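Long-range contacts in CigR Protein (Salmonella enterica subsp. enterica serovar Typhimurium, PDB 4EW5), which is of unknown function, a putative inner membrane protein of Salmonella whose C-terminal domain makes up this chain: residues A[33-38]-A[75-80]; A[80-85]-A[92-97]. One frame throughout, in Å; residues are numbered along the deposited sequence.

In the fold
From the N terminus the chain runs through helix 11-26 into a long loop. Contact 1 closes the first circuit: residues 33-38 of that loop meet the turn that ends strand 72-77, with strand 56-57 and the short helix 60-63 in between. Contact 2 closes the next, much shorter circuit, pairing strand 80-85 with strand 91-95, with six residues between the nearer segment ends. The two therefore follow in series, neither enclosing nor crossing the other, and share Asn80. They also touch directly through the neighbouring strands 72-77 and 80-85, where Val77 packs on Val82. Together they tie the loop, the turn and the outermost strand 91-95 to one antiparallel sheet, their centres about 10 Å apart.

Contact 1 of 2, residues A[33-38]-A[75-80]; sequences QSLPPG and KIVGDN
Leu35 supplies the apolar part of this contact. Its CG lies 3.8 Å from CA of Gly78, so the branch point rests on bare backbone, and the two methyls then reach past it: CD2 comes 4.0 Å from Val77 CG1, while CD1 meets the amide nitrogen ND2 of Asn80 at 3.5 Å. CG stands anti to the carbonyl carbon (chi1 -68°), which carries both methyls over to the turn although the bond to CB does not point there. Gly78 has a positive phi of 68°, a value that favours glycine.

The direct polar link is slight. Ser34 OG donates a weak hydrogen bond to OD2 of Asp79, at 3.5 Å. A water does more of the bridging: it accepts from the backbone N of Leu35 at 2.9 Å and from ND2 of Asn80, and it donates to OD1 of Asp79, so three residues from both segments share it. The other end of the Asn80 amide, OD1, is turned to Gly97 and Asn96.

No backbone hydrogen bond joins the two segments; within the turn Val77 N donates to Asn80 O at 3.0 Å and Asn80 N returns a bond to Val77 O at 2.9 Å. This pair closes a two-residue type II' beta turn, with Gly78 and Asp79 at its corners, the tight reversal characteristic of the beta hairpin formed by strands 72-77 and 80-85.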
loop_
_atom_site.group_PDB
_atom_site.type_symbol
_atom_site.label_atom_id
_atom_site.label_comp_id
_atom_site.label_asym_id
_atom_site.label_seq_id
_atom_site.Cartn_x
_atom_site.Cartn_y
_atom_site.Cartn_z
ATOM N N GLN A 33 -14.324 17.984 -4.689
ATOM C CA GLN A 33 -15.412 17.572 -5.553
ATOM C C GLN A 33 -14.968 16.436 -6.470
ATOM O O GLN A 33 -13.879 16.486 -7.062
ATOM C CB GLN A 33 -15.872 18.755 -6.398
ATOM C CG GLN A 33 -17.142 18.479 -7.189
ATOM C CD GLN A 33 -17.773 19.760 -7.678
ATOM O OE1 GLN A 33 -18.161 20.614 -6.868
ATOM N NE2 GLN A 33 -17.909 19.900 -9.006
ATOM N N SER A 34 -15.861 15.475 -6.642
ATOM C CA SER A 34 -15.644 14.363 -7.557
ATOM C C SER A 34 -15.716 14.858 -8.968
ATOM O O SER A 34 -16.272 15.907 -9.227
ATOM C CB SER A 34 -16.767 13.338 -7.368
ATOM O OG SER A 34 -17.058 13.174 -5.985
ATOM N N LEU A 35 -15.180 14.043 -9.862
ATOM C CA LEU A 35 -15.130 14.292 -11.280
ATOM C C LEU A 35 -16.553 14.283 -11.763
ATOM O O LEU A 35 -17.426 13.670 -11.133
ATOM C CB LEU A 35 -14.326 13.180 -11.960
ATOM C CG LEU A 35 -12.820 13.146 -11.657
ATOM C CD1 LEU A 35 -12.116 11.732 -11.714
ATOM C CD2 LEU A 35 -12.217 14.182 -12.614
ATOM N N PRO A 36 -16.809 14.987 -12.852
ATOM C CA PRO A 36 -18.119 14.863 -13.454
ATOM C C PRO A 36 -18.547 13.403 -13.700
ATOM O O PRO A 36 -17.753 12.548 -13.990
ATOM C CB PRO A 36 -17.971 15.646 -14.756
ATOM C CG PRO A 36 -16.854 16.634 -14.458
ATOM C CD PRO A 36 -15.907 15.870 -13.609
ATOM N N PRO A 37 -19.832 13.115 -13.556
ATOM C CA PRO A 37 -20.324 11.754 -13.815
ATOM C C PRO A 37 -20.098 11.447 -15.312
ATOM O O PRO A 37 -20.220 12.347 -16.153
ATOM C CB PRO A 37 -21.805 11.854 -13.461
ATOM C CG PRO A 37 -22.149 13.296 -13.739
ATOM C CD PRO A 37 -20.912 14.120 -13.561
ATOM N N GLY A 38 -19.677 10.219 -15.612
ATOM C CA GLY A 38 -19.229 9.857 -16.951
ATOM C C GLY A 38 -17.720 9.868 -16.987
ATOM O O GLY A 38 -17.094 9.004 -17.643
ATOM N N LYS A 75 -0.973 13.749 -8.176
ATOM C CA LYS A 75 -1.911 14.844 -8.370
ATOM C C LYS A 75 -3.238 14.534 -7.706
ATOM O O LYS A 75 -3.597 13.346 -7.525
ATOM C CB LYS A 75 -2.125 15.090 -9.853
ATOM C CG LYS A 75 -0.878 15.501 -10.567
ATOM C CD LYS A 75 -0.610 16.991 -10.291
ATOM C CE LYS A 75 0.769 17.437 -10.704
ATOM N NZ LYS A 75 1.063 18.738 -10.094
ATOM N N ILE A 76 -4.000 15.587 -7.415
ATOM C CA ILE A 76 -5.384 15.447 -7.008
ATOM C C ILE A 76 -6.249 15.610 -8.282
ATOM O O ILE A 76 -6.229 16.656 -8.934
ATOM C CB ILE A 76 -5.774 16.522 -6.016
ATOM C CG1 ILE A 76 -4.745 16.598 -4.811
ATOM C CG2 ILE A 76 -7.205 16.304 -5.463
ATOM C CD1 ILE A 76 -5.121 17.707 -3.799
ATOM N N VAL A 77 -7.051 14.600 -8.560
ATOM C CA VAL A 77 -7.931 14.547 -9.744
ATOM C C VAL A 77 -9.308 14.211 -9.220
ATOM O O VAL A 77 -9.500 13.128 -8.680
ATOM C CB VAL A 77 -7.439 13.465 -10.707
ATOM C CG1 VAL A 77 -8.381 13.338 -11.908
ATOM C CG2 VAL A 77 -6.055 13.824 -11.163
ATOM N N GLY A 78 -10.216 15.201 -9.197
ATOM C CA GLY A 78 -11.523 15.015 -8.590
ATOM C C GLY A 78 -11.235 14.866 -7.110
ATOM O O GLY A 78 -10.536 15.725 -6.499
ATOM N N ASP A 79 -11.747 13.800 -6.525
ATOM C CA ASP A 79 -11.372 13.467 -5.112
ATOM C C ASP A 79 -10.397 12.276 -4.982
ATOM O O ASP A 79 -10.285 11.679 -3.910
ATOM C CB ASP A 79 -12.579 13.325 -4.228
ATOM C CG ASP A 79 -13.497 12.184 -4.635
ATOM O OD1 ASP A 79 -13.198 11.543 -5.670
ATOM O OD2 ASP A 79 -14.495 11.980 -3.921
ATOM N N ASN A 80 -9.665 11.997 -6.052
ATOM C CA ASN A 80 -8.765 10.832 -6.120
ATOM C C ASN A 80 -7.315 11.220 -6.093
ATOM O O ASN A 80 -6.925 12.361 -6.513
ATOM C CB ASN A 80 -9.055 10.098 -7.392
ATOM C CG ASN A 80 -10.568 9.789 -7.553
ATOM O OD1 ASN A 80 -11.207 9.212 -6.653
ATOM N ND2 ASN A 80 -11.185 10.347 -8.620
HETATM O O HOH W 1 -13.977 11.650 -8.641
#

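Contact 2 of 2, residues A[80-85]-A[92-97]; sequences NLVLIA and TAIING
Leu81 and Ile95 form a hydrogen-bonded pair in the antiparallel hairpin of strands 80-85 and 91-95; the N-to-C directions of residues 80-85 and 92-95 lie 176° apart. The two side chains lie side by side and point the same way, CD2 of Leu81 4.2 Å from CD1 of Ile95; their backbones exchange two nearly straight hydrogen bonds. Leu83 and Ala93 extend this face, which Trp74 of the adjacent strand and Ile15 and Val11 of the second subunit also pack against. Val82 and Ile94 form the non-hydrogen-bonded pair on the reverse face.

Regularity breaks at Thr92. Thr92 and Ala93 both stand opposite Leu83, a classic beta bulge: Leu83 O accepts from Thr92 N at 2.8 Å and only weakly from Ala93 N. With CG2 anti to its own N, Thr92 sets that methyl obliquely against Leu83 CD2, 3.8 Å away, while its hydroxyl bonds to Val90 O.

Where strand 91-95 gives out, the amide planes of Asn80 and Asn96 are turned 77° apart. Asn80 OD1 holds two donors in different directions: Gly97 N lies in the carbonyl plane on a lone pair at 3.0 Å, whereas Asn96 ND2 sits above that plane, 3.1 Å from OD1.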
loop_
_atom_site.group_PDB
_atom_site.type_symbol
_atom_site.label_atom_id
_atom_site.label_comp_id
_atom_site.label_asym_id
_atom_site.label_seq_id
_atom_site.Cartn_x
_atom_site.Cartn_y
_atom_site.Cartn_z
ATOM N N ASN A 80 -9.665 11.997 -6.052
ATOM C CA ASN A 80 -8.765 10.832 -6.120
ATOM C C ASN A 80 -7.315 11.220 -6.093
ATOM O O ASN A 80 -6.925 12.361 -6.513
ATOM C CB ASN A 80 -9.055 10.098 -7.392
ATOM C CG ASN A 80 -10.568 9.789 -7.553
ATOM O OD1 ASN A 80 -11.207 9.212 -6.653
ATOM N ND2 ASN A 80 -11.185 10.347 -8.620
ATOM N N LEU A 81 -6.461 10.275 -5.719
ATOM C CA LEU A 81 -5.032 10.551 -5.743
ATOM C C LEU A 81 -4.465 9.800 -6.957
ATOM O O LEU A 81 -4.636 8.567 -7.049
ATOM C CB LEU A 81 -4.384 10.004 -4.471
ATOM C CG LEU A 81 -2.876 10.139 -4.326
ATOM C CD1 LEU A 81 -2.342 11.565 -4.514
ATOM C CD2 LEU A 81 -2.415 9.501 -2.984
ATOM N N VAL A 82 -3.740 10.478 -7.842
ATOM C CA VAL A 82 -3.393 9.889 -9.155
ATOM C C VAL A 82 -1.939 10.194 -9.470
ATOM O O VAL A 82 -1.522 11.357 -9.390
ATOM C CB VAL A 82 -4.309 10.456 -10.264
ATOM C CG1 VAL A 82 -3.995 9.724 -11.585
ATOM C CG2 VAL A 82 -5.796 10.340 -9.867
ATOM N N LEU A 83 -1.126 9.166 -9.742
ATOM C CA LEU A 83 0.202 9.353 -10.165
ATOM C C LEU A 83 0.148 9.477 -11.706
ATOM O O LEU A 83 -0.392 8.584 -12.398
ATOM C CB LEU A 83 1.058 8.137 -9.872
ATOM C CG LEU A 83 2.565 8.214 -10.155
ATOM C CD1 LEU A 83 3.283 9.236 -9.246
ATOM C CD2 LEU A 83 3.253 6.877 -10.056
ATOM N N ILE A 84 0.841 10.475 -12.218
ATOM C CA ILE A 84 0.711 10.834 -13.637
ATOM C C ILE A 84 2.113 11.061 -14.170
ATOM O O ILE A 84 2.937 11.716 -13.499
ATOM C CB ILE A 84 -0.146 12.124 -13.727
ATOM C CG1 ILE A 84 -1.585 11.792 -13.391
ATOM C CG2 ILE A 84 -0.140 12.741 -15.089
ATOM C CD1 ILE A 84 -2.509 13.008 -13.268
ATOM N N ALA A 85 2.412 10.480 -15.331
ATOM C CA ALA A 85 3.668 10.748 -16.016
ATOM C C ALA A 85 3.752 12.211 -16.456
ATOM O O ALA A 85 2.802 12.775 -17.048
ATOM C CB ALA A 85 3.814 9.848 -17.245
ATOM N N THR A 92 -0.896 6.535 -14.199
ATOM C CA THR A 92 0.007 5.467 -13.822
ATOM C C THR A 92 -0.442 4.664 -12.588
ATOM O O THR A 92 -0.151 3.459 -12.446
ATOM C CB THR A 92 1.445 6.071 -13.650
ATOM O OG1 THR A 92 1.791 6.684 -14.899
ATOM C CG2 THR A 92 2.506 5.022 -13.327
ATOM N N ALA A 93 -1.142 5.296 -11.675
ATOM C CA ALA A 93 -1.722 4.627 -10.515
ATOM C C ALA A 93 -2.807 5.507 -10.067
ATOM O O ALA A 93 -2.688 6.727 -10.237
ATOM C CB ALA A 93 -0.704 4.446 -9.374
ATOM N N ILE A 94 -3.876 4.890 -9.558
ATOM C CA ILE A 94 -5.038 5.580 -9.157
ATOM C C ILE A 94 -5.413 5.016 -7.762
ATOM O O ILE A 94 -5.561 3.817 -7.575
ATOM C CB ILE A 94 -6.242 5.304 -10.084
ATOM C CG1 ILE A 94 -5.929 5.719 -11.532
ATOM C CG2 ILE A 94 -7.521 6.014 -9.592
ATOM C CD1 ILE A 94 -6.883 5.042 -12.508
ATOM N N ILE A 95 -5.585 5.892 -6.802
ATOM C CA ILE A 95 -6.150 5.536 -5.491
ATOM C C ILE A 95 -7.368 6.364 -5.272
ATOM O O ILE A 95 -7.318 7.574 -5.034
ATOM C CB ILE A 95 -5.101 5.801 -4.395
ATOM C CG1 ILE A 95 -3.817 5.070 -4.779
ATOM C CG2 ILE A 95 -5.593 5.400 -3.017
ATOM C CD1 ILE A 95 -2.628 5.455 -3.926
ATOM N N ASN A 96 -8.524 5.744 -5.386
ATOM C CA ASN A 96 -9.776 6.479 -5.348
ATOM C C ASN A 96 -10.278 6.919 -3.958
ATOM O O ASN A 96 -10.044 6.268 -2.948
ATOM C CB ASN A 96 -10.864 5.634 -6.035
ATOM C CG ASN A 96 -10.672 5.548 -7.553
ATOM O OD1 ASN A 96 -10.728 4.482 -8.105
ATOM N ND2 ASN A 96 -10.416 6.663 -8.200
ATOM N N GLY A 97 -10.898 8.077 -3.924
ATOM C CA GLY A 97 -11.601 8.563 -2.786
ATOM C C GLY A 97 -10.802 9.184 -1.648
ATOM O O GLY A 97 -11.389 9.551 -0.600
#